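Long-range contacts in mannitol dehydrogenase (Pseudomonas fluorescens, PDB 1LJ8), which probably catalyses the NAD-dependent interconversion of mannitol and fructose as a long-chain mannitol 2-dehydrogenase: residues 297-306 with 330-340; 136-147 with 198-209. All coordinates share one frame; numbering follows the deposited sequence.

Interaction 1: 297-306 with 330-340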
loop_
_atom_site.group_PDB
_atom_site.type_symbol
_atom_site.label_atom_id
_atom_site.label_comp_id
_atom_site.label_asym_id
_atom_site.label_seq_id
_atom_site.Cartn_x
_atom_site.Cartn_y
_atom_site.Cartn_z
ATOM N N GLY A 297 -2.252 -8.091 9.465
ATOM C CA GLY A 297 -3.356 -8.364 10.391
ATOM C C GLY A 297 -3.521 -7.356 11.510
ATOM O O GLY A 297 -4.635 -6.939 11.868
ATOM N N LEU A 298 -2.393 -6.970 12.078
ATOM C CA LEU A 298 -2.370 -6.040 13.195
ATOM C C LEU A 298 -2.301 -4.575 12.812
ATOM O O LEU A 298 -3.090 -3.782 13.318
ATOM C CB LEU A 298 -1.174 -6.380 14.136
ATOM C CG LEU A 298 -1.285 -7.757 14.829
ATOM C CD1 LEU A 298 0.067 -8.022 15.611
ATOM C CD2 LEU A 298 -2.505 -7.762 15.795
ATOM N N LEU A 299 -1.366 -4.195 11.946
ATOM C CA LEU A 299 -1.259 -2.762 11.627
ATOM C C LEU A 299 -2.357 -2.355 10.660
ATOM O O LEU A 299 -3.190 -1.494 10.974
ATOM C CB LEU A 299 0.132 -2.438 11.043
ATOM C CG LEU A 299 0.499 -0.948 10.945
ATOM C CD1 LEU A 299 2.043 -0.829 10.761
ATOM C CD2 LEU A 299 -0.243 -0.294 9.722
ATOM N N ASN A 300 -2.417 -3.001 9.491
ATOM C CA ASN A 300 -3.457 -2.586 8.543
ATOM C C ASN A 300 -4.853 -2.920 9.027
ATOM O O ASN A 300 -5.786 -2.172 8.786
ATOM C CB ASN A 300 -3.152 -3.191 7.169
ATOM C CG ASN A 300 -1.792 -2.709 6.642
ATOM O OD1 ASN A 300 -0.781 -3.413 6.734
ATOM N ND2 ASN A 300 -1.758 -1.496 6.108
ATOM N N GLY A 301 -5.010 -4.066 9.691
ATOM C CA GLY A 301 -6.299 -4.403 10.234
ATOM C C GLY A 301 -6.731 -3.333 11.232
ATOM O O GLY A 301 -7.892 -2.933 11.220
ATOM N N SER A 302 -5.827 -2.873 12.112
ATOM C CA SER A 302 -6.208 -1.842 13.087
ATOM C C SER A 302 -6.526 -0.524 12.383
ATOM O O SER A 302 -7.461 0.197 12.789
ATOM C CB SER A 302 -5.067 -1.627 14.109
ATOM O OG SER A 302 -5.030 -2.743 14.978
ATOM N N HIS A 303 -5.765 -0.228 11.316
ATOM C CA HIS A 303 -6.015 1.032 10.571
ATOM C C HIS A 303 -7.463 1.012 10.092
ATOM O O HIS A 303 -8.181 1.999 10.265
ATOM C CB HIS A 303 -5.094 1.140 9.348
ATOM C CG HIS A 303 -3.976 2.125 9.483
ATOM N ND1 HIS A 303 -2.974 2.226 8.529
ATOM C CD2 HIS A 303 -3.689 3.054 10.432
ATOM C CE1 HIS A 303 -2.121 3.171 8.891
ATOM N NE2 HIS A 303 -2.530 3.689 10.037
ATOM N N LEU A 304 -7.905 -0.086 9.459
ATOM C CA LEU A 304 -9.308 -0.107 8.990
ATOM C C LEU A 304 -10.300 -0.033 10.122
ATOM O O LEU A 304 -11.346 0.629 10.017
ATOM C CB LEU A 304 -9.643 -1.337 8.138
ATOM C CG LEU A 304 -9.088 -1.471 6.737
ATOM C CD1 LEU A 304 -10.009 -2.429 5.935
ATOM C CD2 LEU A 304 -9.112 -0.105 6.007
ATOM N N ALA A 305 -9.986 -0.700 11.230
ATOM C CA ALA A 305 -10.902 -0.653 12.376
ATOM C C ALA A 305 -11.046 0.766 12.933
ATOM O O ALA A 305 -12.109 1.150 13.424
ATOM C CB ALA A 305 -10.409 -1.613 13.493
ATOM N N LEU A 306 -9.986 1.551 12.863
ATOM C CA LEU A 306 -10.065 2.932 13.350
ATOM C C LEU A 306 -10.645 3.951 12.368
ATOM O O LEU A 306 -11.335 4.933 12.733
ATOM C CB LEU A 306 -8.658 3.467 13.652
ATOM C CG LEU A 306 -7.811 2.755 14.695
ATOM C CD1 LEU A 306 -6.335 3.292 14.681
ATOM C CD2 LEU A 306 -8.506 3.039 16.042
ATOM N N TYR A 330 -10.646 -0.025 21.842
ATOM C CA TYR A 330 -11.203 -0.864 20.768
ATOM C C TYR A 330 -10.096 -1.511 19.915
ATOM O O TYR A 330 -10.146 -2.724 19.641
ATOM C CB TYR A 330 -12.134 -0.000 19.900
ATOM C CG TYR A 330 -12.669 -0.682 18.646
ATOM C CD1 TYR A 330 -13.469 -1.825 18.716
ATOM C CD2 TYR A 330 -12.391 -0.146 17.393
ATOM C CE1 TYR A 330 -13.983 -2.411 17.548
ATOM C CE2 TYR A 330 -12.890 -0.712 16.226
ATOM C CZ TYR A 330 -13.689 -1.841 16.310
ATOM O OH TYR A 330 -14.220 -2.400 15.155
HETATM N N MSE A 331 -9.099 -0.724 19.490
HETATM C CA MSE A 331 -7.964 -1.288 18.711
HETATM C C MSE A 331 -7.235 -2.387 19.503
HETATM O O MSE A 331 -6.900 -3.458 18.965
HETATM C CB MSE A 331 -6.942 -0.183 18.374
HETATM C CG MSE A 331 -5.565 -0.697 17.855
HETATM SE SE MSE A 331 -4.520 0.932 17.389
HETATM C CE MSE A 331 -2.816 0.048 16.981
ATOM N N ARG A 332 -6.987 -2.132 20.791
ATOM C CA ARG A 332 -6.301 -3.147 21.591
ATOM C C ARG A 332 -7.127 -4.421 21.705
ATOM O O ARG A 332 -6.587 -5.534 21.629
ATOM C CB ARG A 332 -5.979 -2.612 22.997
ATOM C CG ARG A 332 -4.906 -1.564 23.054
ATOM C CD ARG A 332 -4.491 -1.367 24.512
ATOM N NE ARG A 332 -3.597 -0.221 24.713
ATOM C CZ ARG A 332 -2.274 -0.230 24.526
ATOM N NH1 ARG A 332 -1.649 -1.328 24.112
ATOM N NH2 ARG A 332 -1.572 0.868 24.791
ATOM N N ALA A 333 -8.438 -4.270 21.869
ATOM C CA ALA A 333 -9.292 -5.464 21.980
ATOM C C ALA A 333 -9.288 -6.232 20.644
ATOM O O ALA A 333 -9.206 -7.452 20.607
ATOM C CB ALA A 333 -10.724 -5.059 22.344
ATOM N N TYR A 334 -9.409 -5.501 19.535
ATOM C CA TYR A 334 -9.379 -6.143 18.230
ATOM C C TYR A 334 -8.046 -6.879 18.026
ATOM O O TYR A 334 -8.030 -8.073 17.617
ATOM C CB TYR A 334 -9.598 -5.088 17.115
ATOM C CG TYR A 334 -9.517 -5.652 15.724
ATOM C CD1 TYR A 334 -10.570 -6.398 15.196
ATOM C CD2 TYR A 334 -8.392 -5.433 14.920
ATOM C CE1 TYR A 334 -10.513 -6.923 13.920
ATOM C CE2 TYR A 334 -8.345 -5.943 13.596
ATOM C CZ TYR A 334 -9.417 -6.688 13.120
ATOM O OH TYR A 334 -9.438 -7.236 11.855
HETATM N N MSE A 335 -6.920 -6.206 18.315
HETATM C CA MSE A 335 -5.584 -6.821 18.142
HETATM C C MSE A 335 -5.386 -8.023 19.099
HETATM O O MSE A 335 -4.937 -9.097 18.690
HETATM C CB MSE A 335 -4.458 -5.816 18.435
HETATM C CG MSE A 335 -4.335 -4.748 17.382
HETATM SE SE MSE A 335 -2.641 -3.794 17.552
HETATM C CE MSE A 335 -2.835 -3.089 19.351
ATOM N N ASP A 336 -5.719 -7.819 20.368
ATOM C CA ASP A 336 -5.490 -8.874 21.358
ATOM C C ASP A 336 -6.419 -10.065 21.301
ATOM O O ASP A 336 -5.968 -11.208 21.428
ATOM C CB ASP A 336 -5.573 -8.325 22.796
ATOM C CG ASP A 336 -4.497 -7.314 23.113
ATOM O OD1 ASP A 336 -3.438 -7.281 22.459
ATOM O OD2 ASP A 336 -4.702 -6.516 24.049
ATOM N N LEU A 337 -7.711 -9.817 21.091
ATOM C CA LEU A 337 -8.675 -10.918 21.132
ATOM C C LEU A 337 -9.056 -11.526 19.800
ATOM O O LEU A 337 -9.380 -12.714 19.717
ATOM C CB LEU A 337 -9.952 -10.450 21.808
ATOM C CG LEU A 337 -9.762 -9.786 23.180
ATOM C CD1 LEU A 337 -11.081 -9.167 23.621
ATOM C CD2 LEU A 337 -9.272 -10.842 24.192
ATOM N N ASP A 338 -8.997 -10.720 18.737
ATOM C CA ASP A 338 -9.428 -11.235 17.441
ATOM C C ASP A 338 -8.302 -11.649 16.524
ATOM O O ASP A 338 -8.355 -12.737 15.948
ATOM C CB ASP A 338 -10.343 -10.202 16.730
ATOM C CG ASP A 338 -11.592 -9.842 17.569
ATOM O OD1 ASP A 338 -12.062 -10.740 18.320
ATOM O OD2 ASP A 338 -12.106 -8.687 17.477
ATOM N N VAL A 339 -7.277 -10.807 16.409
ATOM C CA VAL A 339 -6.179 -11.120 15.494
ATOM C C VAL A 339 -5.064 -11.988 16.072
ATOM O O VAL A 339 -4.662 -12.962 15.456
ATOM C CB VAL A 339 -5.531 -9.769 14.936
ATOM C CG1 VAL A 339 -4.342 -10.095 13.992
ATOM C CG2 VAL A 339 -6.641 -8.920 14.216
ATOM N N THR A 340 -4.565 -11.622 17.250
ATOM C CA THR A 340 -3.416 -12.328 17.824
ATOM C C THR A 340 -3.492 -13.839 17.859
ATOM O O THR A 340 -2.538 -14.518 17.440
ATOM C CB THR A 340 -3.062 -11.739 19.246
ATOM O OG1 THR A 340 -2.598 -10.386 19.090
ATOM C CG2 THR A 340 -1.938 -12.549 19.895
HETATM O O HOH W 1 -7.103 -7.827 10.774
HETATM O O HOH W 2 -10.001 -4.656 10.556
#

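Interaction 2: 136-147 with 198-209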
loop_
_atom_site.group_PDB
_atom_site.type_symbol
_atom_site.label_atom_id
_atom_site.label_comp_id
_atom_site.label_asym_id
_atom_site.label_seq_id
_atom_site.Cartn_x
_atom_site.Cartn_y
_atom_site.Cartn_z
ATOM N N TYR A 136 -3.801 -6.370 -8.217
ATOM C CA TYR A 136 -3.362 -7.687 -8.681
ATOM C C TYR A 136 -4.432 -8.573 -9.317
ATOM O O TYR A 136 -4.124 -9.646 -9.857
ATOM C CB TYR A 136 -2.671 -8.428 -7.530
ATOM C CG TYR A 136 -1.427 -7.689 -7.030
ATOM C CD1 TYR A 136 -1.534 -6.540 -6.233
ATOM C CD2 TYR A 136 -0.163 -8.106 -7.440
ATOM C CE1 TYR A 136 -0.389 -5.826 -5.857
ATOM C CE2 TYR A 136 1.021 -7.392 -7.085
ATOM C CZ TYR A 136 0.885 -6.255 -6.292
ATOM O OH TYR A 136 2.022 -5.557 -5.950
ATOM N N CYS A 137 -5.672 -8.127 -9.209
ATOM C CA CYS A 137 -6.784 -8.799 -9.840
ATOM C C CYS A 137 -6.992 -10.257 -9.478
ATOM O O CYS A 137 -7.297 -11.066 -10.373
ATOM C CB CYS A 137 -6.639 -8.679 -11.367
ATOM S SG CYS A 137 -6.493 -6.929 -11.907
ATOM N N ILE A 138 -6.776 -10.623 -8.214
ATOM C CA ILE A 138 -7.068 -12.006 -7.799
ATOM C C ILE A 138 -8.276 -11.873 -6.877
ATOM O O ILE A 138 -8.276 -11.022 -5.971
ATOM C CB ILE A 138 -5.929 -12.665 -6.965
ATOM C CG1 ILE A 138 -4.697 -12.895 -7.842
ATOM C CG2 ILE A 138 -6.459 -14.012 -6.321
ATOM C CD1 ILE A 138 -4.875 -13.959 -8.849
ATOM N N ASP A 139 -9.308 -12.684 -7.105
ATOM C CA ASP A 139 -10.523 -12.679 -6.263
ATOM C C ASP A 139 -10.167 -13.538 -5.029
ATOM O O ASP A 139 -9.971 -14.754 -5.157
ATOM C CB ASP A 139 -11.675 -13.315 -7.053
ATOM C CG ASP A 139 -13.003 -13.369 -6.284
ATOM O OD1 ASP A 139 -13.030 -13.318 -5.031
ATOM O OD2 ASP A 139 -14.046 -13.490 -6.973
ATOM N N ASP A 140 -10.048 -12.921 -3.848
ATOM C CA ASP A 140 -9.686 -13.672 -2.637
ATOM C C ASP A 140 -10.681 -14.732 -2.177
ATOM O O ASP A 140 -10.293 -15.667 -1.485
ATOM C CB ASP A 140 -9.398 -12.698 -1.493
ATOM C CG ASP A 140 -8.246 -11.797 -1.814
ATOM O OD1 ASP A 140 -7.171 -12.357 -2.099
ATOM O OD2 ASP A 140 -8.408 -10.557 -1.819
ATOM N N SER A 141 -11.946 -14.631 -2.549
ATOM C CA SER A 141 -12.865 -15.666 -2.083
ATOM C C SER A 141 -12.555 -17.023 -2.694
ATOM O O SER A 141 -12.663 -18.041 -2.011
ATOM C CB SER A 141 -14.325 -15.332 -2.380
ATOM O OG SER A 141 -14.546 -15.067 -3.754
ATOM N N ASN A 142 -12.157 -17.051 -3.966
ATOM C CA ASN A 142 -11.882 -18.337 -4.623
ATOM C C ASN A 142 -10.467 -18.484 -5.204
ATOM O O ASN A 142 -10.152 -19.506 -5.821
ATOM C CB ASN A 142 -12.900 -18.543 -5.731
ATOM C CG ASN A 142 -12.864 -17.420 -6.723
ATOM O OD1 ASN A 142 -11.870 -16.707 -6.800
ATOM N ND2 ASN A 142 -13.932 -17.252 -7.494
ATOM N N GLY A 143 -9.615 -17.479 -5.014
ATOM C CA GLY A 143 -8.251 -17.527 -5.522
ATOM C C GLY A 143 -8.165 -17.421 -7.035
ATOM O O GLY A 143 -7.140 -17.695 -7.643
ATOM N N GLU A 144 -9.236 -17.000 -7.668
ATOM C CA GLU A 144 -9.220 -16.924 -9.120
ATOM C C GLU A 144 -8.732 -15.584 -9.704
ATOM O O GLU A 144 -9.076 -14.534 -9.194
ATOM C CB GLU A 144 -10.628 -17.222 -9.641
ATOM C CG GLU A 144 -11.012 -18.711 -9.495
ATOM C CD GLU A 144 -9.967 -19.616 -10.157
ATOM O OE1 GLU A 144 -9.161 -20.276 -9.438
ATOM O OE2 GLU A 144 -9.933 -19.635 -11.409
ATOM N N PHE A 145 -7.928 -15.643 -10.772
ATOM C CA PHE A 145 -7.504 -14.430 -11.460
ATOM C C PHE A 145 -8.756 -13.891 -12.182
ATOM O O PHE A 145 -9.497 -14.645 -12.810
ATOM C CB PHE A 145 -6.399 -14.761 -12.478
ATOM C CG PHE A 145 -5.921 -13.558 -13.259
ATOM C CD1 PHE A 145 -5.247 -12.533 -12.612
ATOM C CD2 PHE A 145 -6.121 -13.482 -14.641
ATOM C CE1 PHE A 145 -4.762 -11.416 -13.322
ATOM C CE2 PHE A 145 -5.639 -12.363 -15.379
ATOM C CZ PHE A 145 -4.963 -11.333 -14.717
HETATM N N MSE A 146 -9.003 -12.593 -12.092
HETATM C CA MSE A 146 -10.198 -11.985 -12.673
HETATM C C MSE A 146 -10.001 -11.597 -14.141
HETATM O O MSE A 146 -9.972 -10.430 -14.499
HETATM C CB MSE A 146 -10.590 -10.776 -11.811
HETATM C CG MSE A 146 -10.945 -11.234 -10.380
HETATM SE SE MSE A 146 -10.990 -9.747 -9.071
HETATM C CE MSE A 146 -12.731 -9.077 -9.492
ATOM N N ALA A 147 -9.886 -12.621 -14.971
ATOM C CA ALA A 147 -9.652 -12.453 -16.420
ATOM C C ALA A 147 -10.694 -11.627 -17.129
ATOM O O ALA A 147 -10.400 -11.015 -18.167
ATOM C CB ALA A 147 -9.555 -13.814 -17.075
ATOM N N VAL A 198 1.218 -13.727 -4.571
ATOM C CA VAL A 198 0.054 -13.179 -5.288
ATOM C C VAL A 198 0.514 -12.642 -6.659
ATOM O O VAL A 198 -0.154 -12.905 -7.692
ATOM C CB VAL A 198 -0.647 -12.053 -4.468
ATOM C CG1 VAL A 198 -1.786 -11.373 -5.313
ATOM C CG2 VAL A 198 -1.339 -12.672 -3.220
ATOM N N THR A 199 1.637 -11.922 -6.673
ATOM C CA THR A 199 2.176 -11.372 -7.947
ATOM C C THR A 199 2.455 -12.530 -8.910
ATOM O O THR A 199 2.096 -12.482 -10.093
ATOM C CB THR A 199 3.484 -10.607 -7.718
ATOM O OG1 THR A 199 3.237 -9.542 -6.779
ATOM C CG2 THR A 199 4.016 -9.994 -9.068
ATOM N N ARG A 200 3.097 -13.573 -8.391
ATOM C CA ARG A 200 3.371 -14.764 -9.195
ATOM C C ARG A 200 2.088 -15.394 -9.728
ATOM O O ARG A 200 1.990 -15.665 -10.935
ATOM C CB ARG A 200 4.119 -15.808 -8.360
ATOM C CG ARG A 200 4.458 -17.091 -9.141
ATOM C CD ARG A 200 5.333 -17.961 -8.242
ATOM N NE ARG A 200 5.596 -19.282 -8.791
ATOM C CZ ARG A 200 4.746 -20.306 -8.714
ATOM N NH1 ARG A 200 3.565 -20.179 -8.104
ATOM N NH2 ARG A 200 5.077 -21.462 -9.274
ATOM N N LYS A 201 1.092 -15.608 -8.856
ATOM C CA LYS A 201 -0.152 -16.240 -9.287
ATOM C C LYS A 201 -0.871 -15.451 -10.370
ATOM O O LYS A 201 -1.370 -16.022 -11.364
ATOM C CB LYS A 201 -1.104 -16.428 -8.103
ATOM C CG LYS A 201 -2.310 -17.287 -8.440
ATOM C CD LYS A 201 -3.222 -17.310 -7.210
ATOM C CE LYS A 201 -4.256 -18.427 -7.287
ATOM N NZ LYS A 201 -5.230 -18.239 -6.180
ATOM N N ALA A 202 -0.911 -14.133 -10.180
ATOM C CA ALA A 202 -1.562 -13.269 -11.128
ATOM C C ALA A 202 -0.841 -13.229 -12.472
ATOM O O ALA A 202 -1.498 -13.378 -13.527
ATOM C CB ALA A 202 -1.667 -11.861 -10.537
ATOM N N LEU A 203 0.482 -12.997 -12.451
ATOM C CA LEU A 203 1.226 -12.922 -13.714
ATOM C C LEU A 203 1.156 -14.238 -14.467
ATOM O O LEU A 203 0.938 -14.239 -15.688
ATOM C CB LEU A 203 2.670 -12.504 -13.489
ATOM C CG LEU A 203 3.461 -12.273 -14.786
ATOM C CD1 LEU A 203 2.839 -11.188 -15.692
ATOM C CD2 LEU A 203 4.879 -11.911 -14.374
ATOM N N LEU A 204 1.279 -15.359 -13.752
ATOM C CA LEU A 204 1.203 -16.660 -14.423
ATOM C C LEU A 204 -0.171 -16.911 -14.993
ATOM O O LEU A 204 -0.287 -17.425 -16.125
ATOM C CB LEU A 204 1.579 -17.808 -13.464
ATOM C CG LEU A 204 3.059 -17.849 -13.060
ATOM C CD1 LEU A 204 3.266 -19.090 -12.137
ATOM C CD2 LEU A 204 3.981 -17.951 -14.292
ATOM N N ALA A 205 -1.221 -16.560 -14.255
ATOM C CA ALA A 205 -2.591 -16.770 -14.749
ATOM C C ALA A 205 -2.812 -15.944 -16.016
ATOM O O ALA A 205 -3.405 -16.405 -17.017
ATOM C CB ALA A 205 -3.588 -16.372 -13.717
ATOM N N PHE A 206 -2.300 -14.722 -15.992
ATOM C CA PHE A 206 -2.435 -13.855 -17.153
ATOM C C PHE A 206 -1.645 -14.427 -18.338
ATOM O O PHE A 206 -2.151 -14.482 -19.447
ATOM C CB PHE A 206 -1.918 -12.445 -16.814
ATOM C CG PHE A 206 -2.062 -11.475 -17.949
ATOM C CD1 PHE A 206 -3.248 -10.763 -18.132
ATOM C CD2 PHE A 206 -1.009 -11.271 -18.812
ATOM C CE1 PHE A 206 -3.371 -9.849 -19.183
ATOM C CE2 PHE A 206 -1.117 -10.351 -19.868
ATOM C CZ PHE A 206 -2.286 -9.653 -20.046
ATOM N N ALA A 207 -0.411 -14.838 -18.102
ATOM C CA ALA A 207 0.430 -15.379 -19.152
ATOM C C ALA A 207 -0.220 -16.623 -19.775
ATOM O O ALA A 207 -0.145 -16.820 -20.995
ATOM C CB ALA A 207 1.812 -15.715 -18.615
ATOM N N ALA A 208 -0.866 -17.430 -18.931
ATOM C CA ALA A 208 -1.533 -18.649 -19.385
ATOM C C ALA A 208 -2.663 -18.349 -20.349
ATOM O O ALA A 208 -2.972 -19.187 -21.221
ATOM C CB ALA A 208 -2.060 -19.447 -18.186
ATOM N N LEU A 209 -3.309 -17.189 -20.197
ATOM C CA LEU A 209 -4.370 -16.812 -21.134
ATOM C C LEU A 209 -3.750 -16.447 -22.505
ATOM O O LEU A 209 -4.461 -16.364 -23.495
ATOM C CB LEU A 209 -5.202 -15.649 -20.585
ATOM C CG LEU A 209 -6.002 -16.037 -19.342
ATOM C CD1 LEU A 209 -6.510 -14.780 -18.659
ATOM C CD2 LEU A 209 -7.136 -16.999 -19.748
#

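Interaction 1: 297-306 with 330-340
In the all-helical C-terminal domain of this long-chain dehydrogenase, helices 289-313 and 325-339 pack side by side, with Ser302 lying on the selenomethionines Met331 and Met335 and Leu298 on Val339. The short segments run roughly antiparallel at 141°, their axes 9.9 Å apart, and no direct hydrogen bond joins them. Ser302 points into the interface: its OG lies anti to the carbonyl carbon (chi1 -73°), which folds the hydroxyl back to donate to Leu298 O at 2.8 Å, nearly along the C=O axis, while OG also rests 3.2 Å from Met335 CG. Leu298 O is thereby gripped twice, since Ser302 N binds it as well. Leu306 CD1 meets the selenium of Met331, and Ala305 O lies in the plane of the Tyr330 ring at its edge, 3.5 Å from CE2; the Tyr330 hydroxyl bonds to Arg402 O. Near Val339, Leu298 CD2 presses tightly on Val339 CG1 at 3.5 Å. Tyr334 CE2 lies 3.9 Å from Gly301 O, an oblique approach to the ring, and the Tyr334 hydroxyl donates to one water, 2.6 Å away from OH, that in turn donates to Gly297 O; a second water donates to Gly301 O and, weakly, to Tyr334 OH. With an alanine at Ser302, which has no hydroxyl, Leu298 O would probably be left with the backbone N-H alone, and Met335 CG would lose its nearest neighbour on this helix. The interface is thus mainly apolar: Ser302 OG turns its bond back into its own helix, and Tyr334 OH reaches Gly297 O and Gly301 O through water.

Interaction 2: 136-147 with 198-209
The Phe145 ring receives Ala202 O and Phe206 N over one face, both offset toward the rim, and Leu209 CD1 at its edge. Its own CE2 lies in the plane of the Phe206 ring, at that ring's edge, and CZ is 3.9 Å from Phe206 CB; Phe166 adds an edge-to-face partner from helix 165-178. A chi1 of 179° turns the Phe145 ring away from its own backbone N and onto helix 195-210, where the small side chain of Ala205 probably permits the 3.5 Å approach of Phe145 CB to Ala205 CB. The Tyr136 ring crosses Val198 at about a right angle, and its CE2 lies 3.1 Å from Thr199 OG1, a hydroxyl bonded to Asn195 O; Tyr136 OH itself bonds to Asp190, an NAD-binding residue, and to Ser188. Ile138 CD1 lies against Ala202 CA and Lys201 CD. At the turn of the 138-139/144-145 hairpin, shaped by Asx turns at Asp139 and Asn142, the extended Lys201 adds a hydrogen bond from NZ to Gly143 O, modelled very short at 2.5 Å, its exact length doubtful. The hairpin of the Rossmann domain is thus held to the helix chiefly by aromatic and aliphatic contacts of Phe145, Ile138 and Tyr136.

Interactions 1 and 2 lie in the two halves of the enzyme: 136-147 with 198-209 belongs to the Rossmann domain, 297-306 with 330-340 to the C-terminal domain, and interaction 2 closes along the chain before interaction 1 opens. Their centres are 28 Å apart and their nearest atoms about 11 Å, so they do not touch. The side chain of Tyr136 is about 7 Å from the bound NAD, whereas Gly301, which has no side chain, is about 13 Å from it. From Gly301 to the side chains of the NAD-binding residues Glu133 and Asn191 is about 10 Å, and Asn300 touches Asn191, placing helix 289-313 beside the cofactor-binding loops.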